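Local atomic coordinates of exodeoxyribonuclease III (Archaeoglobus fulgidus, PDB entry 2VOA), a protein that probably cuts DNA at abasic sites as a metal-dependent AP endonuclease of the exonuclease III family, probably using two magnesium or manganese ions. Residues A[99-111]-A[119-131]. The protein carries 1 engineered substitution. Sequence-based numbering, arbitrary orientation.
Sequences IDVINTYVPQGFK and YKLQWLERLYHYL. With nucleotides of chain D.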
ATOM      1  N   ILE A  99      16.381  33.503  -3.271  1.00 28.11           N
ATOM      2  CA  ILE A  99      16.457  32.805  -4.586  1.00 28.05           C
ATOM      3  C   ILE A  99      15.089  32.828  -5.273  1.00 28.70           C
ATOM      4  O   ILE A  99      14.086  32.457  -4.661  1.00 28.81           O
ATOM      5  CB  ILE A  99      16.892  31.295  -4.424  1.00 28.12           C
ATOM      6  CG1 ILE A  99      18.111  31.163  -3.479  1.00 29.68           C
ATOM      7  CG2 ILE A  99      17.190  30.656  -5.809  1.00 28.71           C
ATOM      8  CD1 ILE A  99      19.371  31.849  -4.046  1.00 32.09           C
ATOM      9  N   ASP A 100      15.044  33.250  -6.538  1.00 28.17           N
ATOM     10  CA  ASP A 100      13.800  33.190  -7.324  1.00 28.94           C
ATOM     11  C   ASP A 100      13.683  31.755  -7.810  1.00 28.46           C
ATOM     12  O   ASP A 100      14.512  31.311  -8.618  1.00 30.13           O
ATOM     13  CB  ASP A 100      13.898  34.150  -8.509  1.00 28.83           C
ATOM     14  CG  ASP A 100      12.644  34.165  -9.396  1.00 32.81           C
ATOM     15  OD1 ASP A 100      12.729  34.781 -10.485  1.00 36.17           O
ATOM     16  OD2 ASP A 100      11.603  33.559  -9.059  1.00 33.86           O
ATOM     17  N   VAL A 101      12.703  31.022  -7.284  1.00 28.14           N
ATOM     18  CA  VAL A 101      12.558  29.583  -7.587  1.00 28.66           C
ATOM     19  C   VAL A 101      11.341  29.326  -8.441  1.00 28.74           C
ATOM     20  O   VAL A 101      10.230  29.694  -8.066  1.00 28.83           O
ATOM     21  CB  VAL A 101      12.418  28.731  -6.294  1.00 27.90           C
ATOM     22  CG1 VAL A 101      12.272  27.234  -6.648  1.00 30.70           C
ATOM     23  CG2 VAL A 101      13.644  28.932  -5.386  1.00 30.53           C
ATOM     24  N   ILE A 102      11.556  28.681  -9.583  1.00 29.10           N
ATOM     25  CA  ILE A 102      10.438  28.327 -10.490  1.00 28.97           C
ATOM     26  C   ILE A 102      10.418  26.799 -10.634  1.00 29.09           C
ATOM     27  O   ILE A 102      11.363  26.227 -11.142  1.00 29.67           O
ATOM     28  CB  ILE A 102      10.574  28.972 -11.898  1.00 28.85           C
ATOM     29  CG1 ILE A 102      10.919  30.466 -11.820  1.00 31.65           C
ATOM     30  CG2 ILE A 102       9.294  28.722 -12.713  1.00 28.56           C
ATOM     31  CD1 ILE A 102      12.403  30.793 -12.104  1.00 34.07           C
ATOM     32  N   ASN A 103       9.330  26.160 -10.197  1.00 28.06           N
ATOM     33  CA  ASN A 103       9.219  24.700 -10.183  1.00 28.39           C
ATOM     34  C   ASN A 103       8.146  24.271 -11.178  1.00 28.37           C
ATOM     35  O   ASN A 103       6.982  24.606 -11.012  1.00 28.21           O
ATOM     36  CB  ASN A 103       8.840  24.229  -8.780  1.00 28.25           C
ATOM     37  CG  ASN A 103       8.558  22.726  -8.699  1.00 29.27           C
ATOM     38  OD1 ASN A 103       8.957  21.939  -9.574  1.00 30.93           O
ATOM     39  ND2 ASN A 103       7.924  22.316  -7.567  1.00 29.25           N
ATOM     40  N   THR A 104       8.553  23.557 -12.228  1.00 29.25           N
ATOM     41  CA  THR A 104       7.634  23.153 -13.297  1.00 29.17           C
ATOM     42  C   THR A 104       7.503  21.634 -13.419  1.00 29.79           C
ATOM     43  O   THR A 104       8.505  20.879 -13.289  1.00 29.71           O
ATOM     44  CB  THR A 104       8.082  23.678 -14.706  1.00 29.99           C
ATOM     45  OG1 THR A 104       9.384  23.171 -14.991  1.00 29.41           O
ATOM     46  CG2 THR A 104       8.129  25.199 -14.759  1.00 30.79           C
ATOM     47  N   TYR A 105       6.280  21.198 -13.723  1.00 29.19           N
ATOM     48  CA  TYR A 105       6.023  19.843 -14.135  1.00 28.86           C
ATOM     49  C   TYR A 105       5.475  19.942 -15.559  1.00 28.42           C
ATOM     50  O   TYR A 105       4.282  20.208 -15.770  1.00 29.04           O
ATOM     51  CB  TYR A 105       5.039  19.131 -13.174  1.00 29.83           C
ATOM     52  CG  TYR A 105       4.641  17.774 -13.664  1.00 30.59           C
ATOM     53  CD1 TYR A 105       5.619  16.847 -14.066  1.00 31.26           C
ATOM     54  CD2 TYR A 105       3.287  17.409 -13.770  1.00 32.42           C
ATOM     55  CE1 TYR A 105       5.270  15.597 -14.557  1.00 31.29           C
ATOM     56  CE2 TYR A 105       2.914  16.158 -14.253  1.00 33.33           C
ATOM     57  CZ  TYR A 105       3.909  15.262 -14.661  1.00 33.24           C
ATOM     58  OH  TYR A 105       3.555  14.029 -15.152  1.00 37.66           O
ATOM     59  N   VAL A 106       6.378  19.820 -16.531  1.00 28.70           N
ATOM     60  CA  VAL A 106       6.044  20.025 -17.944  1.00 28.86           C
ATOM     61  C   VAL A 106       5.143  18.905 -18.452  1.00 28.66           C
ATOM     62  O   VAL A 106       5.342  17.757 -18.104  1.00 28.96           O
ATOM     63  CB  VAL A 106       7.362  20.118 -18.747  1.00 28.53           C
ATOM     64  CG1 VAL A 106       7.103  20.148 -20.258  1.00 29.75           C
ATOM     65  CG2 VAL A 106       8.181  21.354 -18.272  1.00 29.96           C
ATOM     66  N   PRO A 107       4.123  19.225 -19.301  1.00 29.08           N
ATOM     67  CA  PRO A 107       3.318  18.101 -19.859  1.00 29.01           C
ATOM     68  C   PRO A 107       4.186  17.014 -20.518  1.00 29.05           C
ATOM     69  O   PRO A 107       5.093  17.305 -21.305  1.00 30.04           O
ATOM     70  CB  PRO A 107       2.415  18.790 -20.903  1.00 28.56           C
ATOM     71  CG  PRO A 107       2.242  20.207 -20.313  1.00 29.20           C
ATOM     72  CD  PRO A 107       3.649  20.533 -19.771  1.00 28.51           C
ATOM     73  N   GLN A 108       3.910  15.763 -20.176  1.00 28.49           N
ATOM     74  CA  GLN A 108       4.711  14.656 -20.709  1.00 28.92           C
ATOM     75  C   GLN A 108       4.519  14.457 -22.231  1.00 28.23           C
ATOM     76  O   GLN A 108       5.488  14.228 -22.942  1.00 29.23           O
ATOM     77  CB  GLN A 108       4.415  13.371 -19.938  1.00 29.34           C
ATOM     78  CG  GLN A 108       5.384  12.246 -20.271  1.00 30.54           C
ATOM     79  CD  GLN A 108       4.829  11.230 -21.268  1.00 31.07           C
ATOM     80  OE1 GLN A 108       3.641  11.234 -21.628  1.00 31.43           O
ATOM     81  NE2 GLN A 108       5.694  10.331 -21.697  1.00 33.37           N
ATOM     82  N   GLY A 109       3.285  14.576 -22.717  1.00 28.26           N
ATOM     83  CA  GLY A 109       3.020  14.565 -24.167  1.00 27.94           C
ATOM     84  C   GLY A 109       2.370  13.317 -24.747  1.00 29.21           C
ATOM     85  O   GLY A 109       1.825  13.376 -25.854  1.00 30.15           O
ATOM     86  N   PHE A 110       2.446  12.197 -24.028  1.00 28.88           N
ATOM     87  CA  PHE A 110       1.775  10.926 -24.414  1.00 30.18           C
ATOM     88  C   PHE A 110       2.403  10.235 -25.646  1.00 30.32           C
ATOM     89  O   PHE A 110       3.183   9.278 -25.516  1.00 30.48           O
ATOM     90  CB  PHE A 110       0.257  11.137 -24.629  1.00 30.76           C
ATOM     91  CG  PHE A 110      -0.491   9.878 -24.989  1.00 32.21           C
ATOM     92  CD1 PHE A 110      -0.263   8.692 -24.292  1.00 35.53           C
ATOM     93  CD2 PHE A 110      -1.427   9.879 -26.026  1.00 33.63           C
ATOM     94  CE1 PHE A 110      -0.956   7.519 -24.620  1.00 35.68           C
ATOM     95  CE2 PHE A 110      -2.137   8.707 -26.369  1.00 35.71           C
ATOM     96  CZ  PHE A 110      -1.897   7.526 -25.665  1.00 34.04           C
ATOM     97  N   LYS A 111       2.057  10.716 -26.848  1.00 30.04           N
ATOM     98  CA  LYS A 111       2.635  10.209 -28.097  1.00 30.09           C
ATOM     99  C   LYS A 111       2.787  11.385 -29.040  1.00 29.34           C
ATOM    100  O   LYS A 111       1.973  12.313 -28.999  1.00 28.21           O
ATOM    101  CB  LYS A 111       1.733   9.156 -28.750  1.00 30.40           C
ATOM    102  CG  LYS A 111       1.668   7.823 -27.991  1.00 32.91           C
ATOM    103  CD  LYS A 111       0.415   7.053 -28.389  1.00 38.23           C
ATOM    104  CE  LYS A 111       0.565   5.558 -28.152  1.00 40.72           C
ATOM    105  NZ  LYS A 111      -0.579   4.805 -28.752  1.00 41.98           N
ATOM    106  N   TYR A 119       0.162  20.145 -27.234  1.00 26.23           N
ATOM    107  CA  TYR A 119       0.006  20.930 -25.997  1.00 27.21           C
ATOM    108  C   TYR A 119       1.338  21.087 -25.235  1.00 27.07           C
ATOM    109  O   TYR A 119       1.664  22.186 -24.768  1.00 27.09           O
ATOM    110  CB  TYR A 119      -1.101  20.344 -25.092  1.00 28.78           C
ATOM    111  CG  TYR A 119      -1.390  21.285 -23.948  1.00 29.27           C
ATOM    112  CD1 TYR A 119      -2.097  22.480 -24.175  1.00 30.98           C
ATOM    113  CD2 TYR A 119      -0.903  21.029 -22.679  1.00 28.16           C
ATOM    114  CE1 TYR A 119      -2.345  23.372 -23.136  1.00 31.56           C
ATOM    115  CE2 TYR A 119      -1.146  21.913 -21.616  1.00 28.12           C
ATOM    116  CZ  TYR A 119      -1.852  23.081 -21.868  1.00 30.35           C
ATOM    117  OH  TYR A 119      -2.089  23.953 -20.846  1.00 33.02           O
ATOM    118  N   LYS A 120       2.129  20.016 -25.183  1.00 26.54           N
ATOM    119  CA  LYS A 120       3.475  20.062 -24.584  1.00 26.06           C
ATOM    120  C   LYS A 120       4.354  21.106 -25.300  1.00 26.17           C
ATOM    121  O   LYS A 120       5.036  21.926 -24.658  1.00 26.25           O
ATOM    122  CB  LYS A 120       4.129  18.677 -24.655  1.00 26.15           C
ATOM    123  CG  LYS A 120       5.585  18.636 -24.110  1.00 25.52           C
ATOM    124  CD  LYS A 120       6.122  17.225 -24.267  1.00 26.80           C
ATOM    125  CE  LYS A 120       7.424  17.064 -23.526  1.00 26.96           C
ATOM    126  NZ  LYS A 120       7.814  15.619 -23.423  1.00 28.45           N
ATOM    127  N   LEU A 121       4.354  21.074 -26.624  1.00 26.35           N
ATOM    128  CA  LEU A 121       5.179  22.021 -27.404  1.00 25.98           C
ATOM    129  C   LEU A 121       4.718  23.445 -27.137  1.00 26.41           C
ATOM    130  O   LEU A 121       5.526  24.332 -26.902  1.00 27.37           O
ATOM    131  CB  LEU A 121       5.169  21.693 -28.903  1.00 26.42           C
ATOM    132  CG  LEU A 121       5.727  20.303 -29.295  1.00 25.30           C
ATOM    133  CD1 LEU A 121       5.594  20.064 -30.830  1.00 24.36           C
ATOM    134  CD2 LEU A 121       7.176  20.142 -28.797  1.00 27.96           C
ATOM    135  N   GLN A 122       3.408  23.650 -27.157  1.00 26.42           N
ATOM    136  CA  GLN A 122       2.861  24.966 -26.861  1.00 27.00           C
ATOM    137  C   GLN A 122       3.237  25.433 -25.446  1.00 26.81           C
ATOM    138  O   GLN A 122       3.493  26.620 -25.233  1.00 27.15           O
ATOM    139  CB  GLN A 122       1.344  24.945 -27.083  1.00 26.70           C
ATOM    140  CG  GLN A 122       0.989  24.802 -28.554  1.00 27.95           C
ATOM    141  CD  GLN A 122      -0.447  24.346 -28.786  1.00 31.32           C
ATOM    142  OE1 GLN A 122      -0.791  23.883 -29.879  1.00 33.76           O
ATOM    143  NE2 GLN A 122      -1.285  24.468 -27.768  1.00 30.02           N
ATOM    144  N   TRP A 123       3.270  24.501 -24.479  1.00 26.90           N
ATOM    145  CA  TRP A 123       3.592  24.804 -23.070  1.00 27.64           C
ATOM    146  C   TRP A 123       5.036  25.274 -22.958  1.00 28.57           C
ATOM    147  O   TRP A 123       5.321  26.283 -22.311  1.00 28.36           O
ATOM    148  CB  TRP A 123       3.414  23.561 -22.203  1.00 28.46           C
ATOM    149  CG  TRP A 123       2.963  23.841 -20.777  1.00 29.47           C
ATOM    150  CD1 TRP A 123       1.670  23.976 -20.351  1.00 28.68           C
ATOM    151  CD2 TRP A 123       3.791  24.032 -19.612  1.00 28.20           C
ATOM    152  NE1 TRP A 123       1.634  24.219 -18.996  1.00 29.34           N
ATOM    153  CE2 TRP A 123       2.917  24.256 -18.511  1.00 28.37           C
ATOM    154  CE3 TRP A 123       5.182  24.022 -19.387  1.00 29.63           C
ATOM    155  CZ2 TRP A 123       3.391  24.474 -17.193  1.00 30.86           C
ATOM    156  CZ3 TRP A 123       5.653  24.227 -18.078  1.00 28.42           C
ATOM    157  CH2 TRP A 123       4.759  24.452 -17.001  1.00 29.26           C
ATOM    158  N   LEU A 124       5.936  24.565 -23.650  1.00 28.50           N
ATOM    159  CA  LEU A 124       7.351  24.965 -23.680  1.00 28.71           C
ATOM    160  C   LEU A 124       7.551  26.331 -24.357  1.00 28.24           C
ATOM    161  O   LEU A 124       8.387  27.121 -23.912  1.00 27.99           O
ATOM    162  CB  LEU A 124       8.219  23.884 -24.345  1.00 28.96           C
ATOM    163  CG  LEU A 124       8.413  22.611 -23.496  1.00 28.45           C
ATOM    164  CD1 LEU A 124       9.038  21.545 -24.395  1.00 30.33           C
ATOM    165  CD2 LEU A 124       9.261  22.877 -22.212  1.00 30.46           C
ATOM    166  N   GLU A 125       6.751  26.644 -25.373  1.00 27.53           N
ATOM    167  CA  GLU A 125       6.827  27.964 -26.001  1.00 28.15           C
ATOM    168  C   GLU A 125       6.306  29.046 -25.027  1.00 27.90           C
ATOM    169  O   GLU A 125       6.893  30.125 -24.879  1.00 26.83           O
ATOM    170  CB  GLU A 125       6.028  27.987 -27.310  1.00 28.46           C
ATOM    171  CG  GLU A 125       5.868  29.375 -27.952  1.00 27.96           C
ATOM    172  CD  GLU A 125       7.152  29.930 -28.573  1.00 32.87           C
ATOM    173  OE1 GLU A 125       7.096  31.062 -29.133  1.00 32.28           O
ATOM    174  OE2 GLU A 125       8.208  29.240 -28.543  1.00 32.59           O
ATOM    175  N   ARG A 126       5.193  28.755 -24.368  1.00 27.22           N
ATOM    176  CA  ARG A 126       4.654  29.688 -23.372  1.00 28.23           C
ATOM    177  C   ARG A 126       5.653  29.894 -22.239  1.00 28.43           C
ATOM    178  O   ARG A 126       5.862  31.030 -21.805  1.00 28.97           O
ATOM    179  CB  ARG A 126       3.305  29.198 -22.848  1.00 27.95           C
ATOM    180  CG  ARG A 126       2.191  29.263 -23.895  1.00 28.60           C
ATOM    181  CD  ARG A 126       0.838  29.258 -23.208  1.00 31.88           C
ATOM    182  NE  ARG A 126       0.495  27.967 -22.616  1.00 32.76           N
ATOM    183  CZ  ARG A 126      -0.269  27.827 -21.530  1.00 31.80           C
ATOM    184  NH1 ARG A 126      -0.739  28.899 -20.910  1.00 33.32           N
ATOM    185  NH2 ARG A 126      -0.557  26.628 -21.060  1.00 31.92           N
ATOM    186  N   LEU A 127       6.302  28.808 -21.815  1.00 27.68           N
ATOM    187  CA  LEU A 127       7.263  28.875 -20.708  1.00 28.49           C
ATOM    188  C   LEU A 127       8.448  29.742 -21.111  1.00 28.26           C
ATOM    189  O   LEU A 127       8.964  30.523 -20.301  1.00 28.70           O
ATOM    190  CB  LEU A 127       7.728  27.467 -20.317  1.00 28.56           C
ATOM    191  CG  LEU A 127       8.683  27.432 -19.126  1.00 28.80           C
ATOM    192  CD1 LEU A 127       8.034  28.077 -17.913  1.00 29.06           C
ATOM    193  CD2 LEU A 127       9.047  25.989 -18.807  1.00 30.65           C
ATOM    194  N   TYR A 128       8.888  29.610 -22.358  1.00 28.25           N
ATOM    195  CA  TYR A 128       9.932  30.498 -22.889  1.00 27.58           C
ATOM    196  C   TYR A 128       9.596  31.982 -22.688  1.00 28.16           C
ATOM    197  O   TYR A 128      10.375  32.739 -22.105  1.00 27.77           O
ATOM    198  CB  TYR A 128      10.166  30.206 -24.393  1.00 28.52           C
ATOM    199  CG  TYR A 128      11.123  31.191 -25.046  1.00 28.07           C
ATOM    200  CD1 TYR A 128      10.642  32.303 -25.745  1.00 31.27           C
ATOM    201  CD2 TYR A 128      12.510  31.019 -24.937  1.00 30.19           C
ATOM    202  CE1 TYR A 128      11.527  33.213 -26.340  1.00 29.46           C
ATOM    203  CE2 TYR A 128      13.406  31.924 -25.525  1.00 30.34           C
ATOM    204  CZ  TYR A 128      12.895  33.022 -26.215  1.00 30.33           C
ATOM    205  OH  TYR A 128      13.741  33.929 -26.807  1.00 32.04           O
ATOM    206  N   HIS A 129       8.415  32.389 -23.140  1.00 28.04           N
ATOM    207  CA  HIS A 129       8.034  33.797 -23.049  1.00 28.90           C
ATOM    208  C   HIS A 129       7.842  34.234 -21.598  1.00 29.74           C
ATOM    209  O   HIS A 129       8.219  35.355 -21.224  1.00 30.14           O
ATOM    210  CB  HIS A 129       6.829  34.059 -23.945  1.00 29.40           C
ATOM    211  CG  HIS A 129       7.163  33.927 -25.396  1.00 30.88           C
ATOM    212  ND1 HIS A 129       8.012  34.807 -26.038  1.00 32.16           N
ATOM    213  CD2 HIS A 129       6.813  32.998 -26.317  1.00 31.90           C
ATOM    214  CE1 HIS A 129       8.144  34.441 -27.303  1.00 33.52           C
ATOM    215  NE2 HIS A 129       7.434  33.343 -27.497  1.00 34.05           N
ATOM    216  N   TYR A 130       7.322  33.320 -20.783  1.00 29.39           N
ATOM    217  CA  TYR A 130       7.105  33.583 -19.358  1.00 29.60           C
ATOM    218  C   TYR A 130       8.425  33.868 -18.632  1.00 29.47           C
ATOM    219  O   TYR A 130       8.545  34.873 -17.901  1.00 29.55           O
ATOM    220  CB  TYR A 130       6.312  32.434 -18.724  1.00 31.31           C
ATOM    221  CG  TYR A 130       6.193  32.492 -17.213  1.00 32.41           C
ATOM    222  CD1 TYR A 130       5.247  33.302 -16.582  1.00 35.71           C
ATOM    223  CD2 TYR A 130       7.040  31.721 -16.411  1.00 34.07           C
ATOM    224  CE1 TYR A 130       5.149  33.335 -15.163  1.00 34.23           C
ATOM    225  CE2 TYR A 130       6.953  31.758 -15.019  1.00 34.41           C
ATOM    226  CZ  TYR A 130       6.005  32.546 -14.411  1.00 35.13           C
ATOM    227  OH  TYR A 130       5.929  32.574 -13.027  1.00 37.16           O
ATOM    228  N   LEU A 131       9.421  33.011 -18.854  1.00 28.57           N
ATOM    229  CA  LEU A 131      10.734  33.180 -18.212  1.00 28.72           C
ATOM    230  C   LEU A 131      11.530  34.338 -18.800  1.00 29.08           C
ATOM    231  O   LEU A 131      12.194  35.059 -18.067  1.00 29.58           O
ATOM    232  CB  LEU A 131      11.532  31.894 -18.299  1.00 28.70           C
ATOM    233  CG  LEU A 131      10.857  30.741 -17.539  1.00 29.63           C
ATOM    234  CD1 LEU A 131      11.590  29.450 -17.883  1.00 31.27           C
ATOM    235  CD2 LEU A 131      10.773  30.977 -16.020  1.00 30.90           C
TER
ATOM    236  P    DC D  10      -0.428  11.982 -18.342  1.00 32.95           P
ATOM    237  OP1  DC D  10      -0.228  13.379 -17.863  1.00 31.51           O
ATOM    238  OP2  DC D  10      -0.696  11.696 -19.782  1.00 29.72           O
ATOM    239  O5'  DC D  10       0.861  11.162 -17.931  1.00 30.26           O
ATOM    240  C5'  DC D  10       1.403  11.296 -16.631  1.00 30.51           C
ATOM    241  C4'  DC D  10       2.529  10.297 -16.525  1.00 30.29           C
ATOM    242  O4'  DC D  10       1.991   8.955 -16.529  1.00 30.21           O
ATOM    243  C3'  DC D  10       3.506  10.324 -17.693  1.00 29.60           C
ATOM    244  O3'  DC D  10       4.802  10.490 -17.182  1.00 31.06           O
ATOM    245  C2'  DC D  10       3.369   8.972 -18.398  1.00 29.41           C
ATOM    246  C1'  DC D  10       2.875   8.111 -17.238  1.00 29.16           C
ATOM    247  N1   DC D  10       2.137   6.854 -17.575  1.00 28.23           N
ATOM    248  C2   DC D  10       2.437   5.708 -16.815  1.00 29.40           C
ATOM    249  O2   DC D  10       3.298   5.764 -15.923  1.00 27.63           O
ATOM    250  N3   DC D  10       1.771   4.554 -17.077  1.00 29.02           N
ATOM    251  C4   DC D  10       0.850   4.517 -18.038  1.00 29.74           C
ATOM    252  N4   DC D  10       0.244   3.341 -18.241  1.00 27.85           N
ATOM    253  C5   DC D  10       0.525   5.672 -18.832  1.00 28.84           C
ATOM    254  C6   DC D  10       1.183   6.814 -18.563  1.00 29.09           C
TER
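Lys120 leaves the helix with CG anti to its backbone N (chi1 177°) and stays extended to its end, which carries NZ along the loop 106-111 to Gln108. Trp123 turns its indole under Pro107. NZ donates to Gln108 O at 2.8 Å, from 39° above the carbonyl plane, and also bonds to the main-chain oxygens of Asn148 and Val166. On the way the aliphatic chain passes Pro107 O, 3.1 Å from Lys120 CD.

Pro107 lies over one face of the indole, its CD 3.7 Å from the centroid of the five-membered ring of Trp123, a CH-pi contact. Val106 CG2 meets Trp123 CZ3 at 3.8 Å, while Val106 CG1 reaches Leu124 CD2. Thr104 CB meets the ring at its edge, 4.1 Å from Trp123 CH2. Asp87 takes the indole NE1 and the hydroxyl of Tyr119, whose ring also touches Pro107. Farther along, Ile102 CG1 rests 4.2 Å from Leu131 CD2.

Segment 119-131 of helix 115-134 runs antiparallel to strand 99-105 (171°) within a beta-alpha-beta unit. Tyr105, predicted to be an active-site residue, points from the strand away from the helix, and Gln108 CG comes 3.6 Å from O3' of DC10 of chain D. A buried ammonium shared by three carbonyls, with Pro107 packed against the Trp123 face and touching the Tyr119 ring, would be expected to hold this DNA-facing loop firmly on the helix.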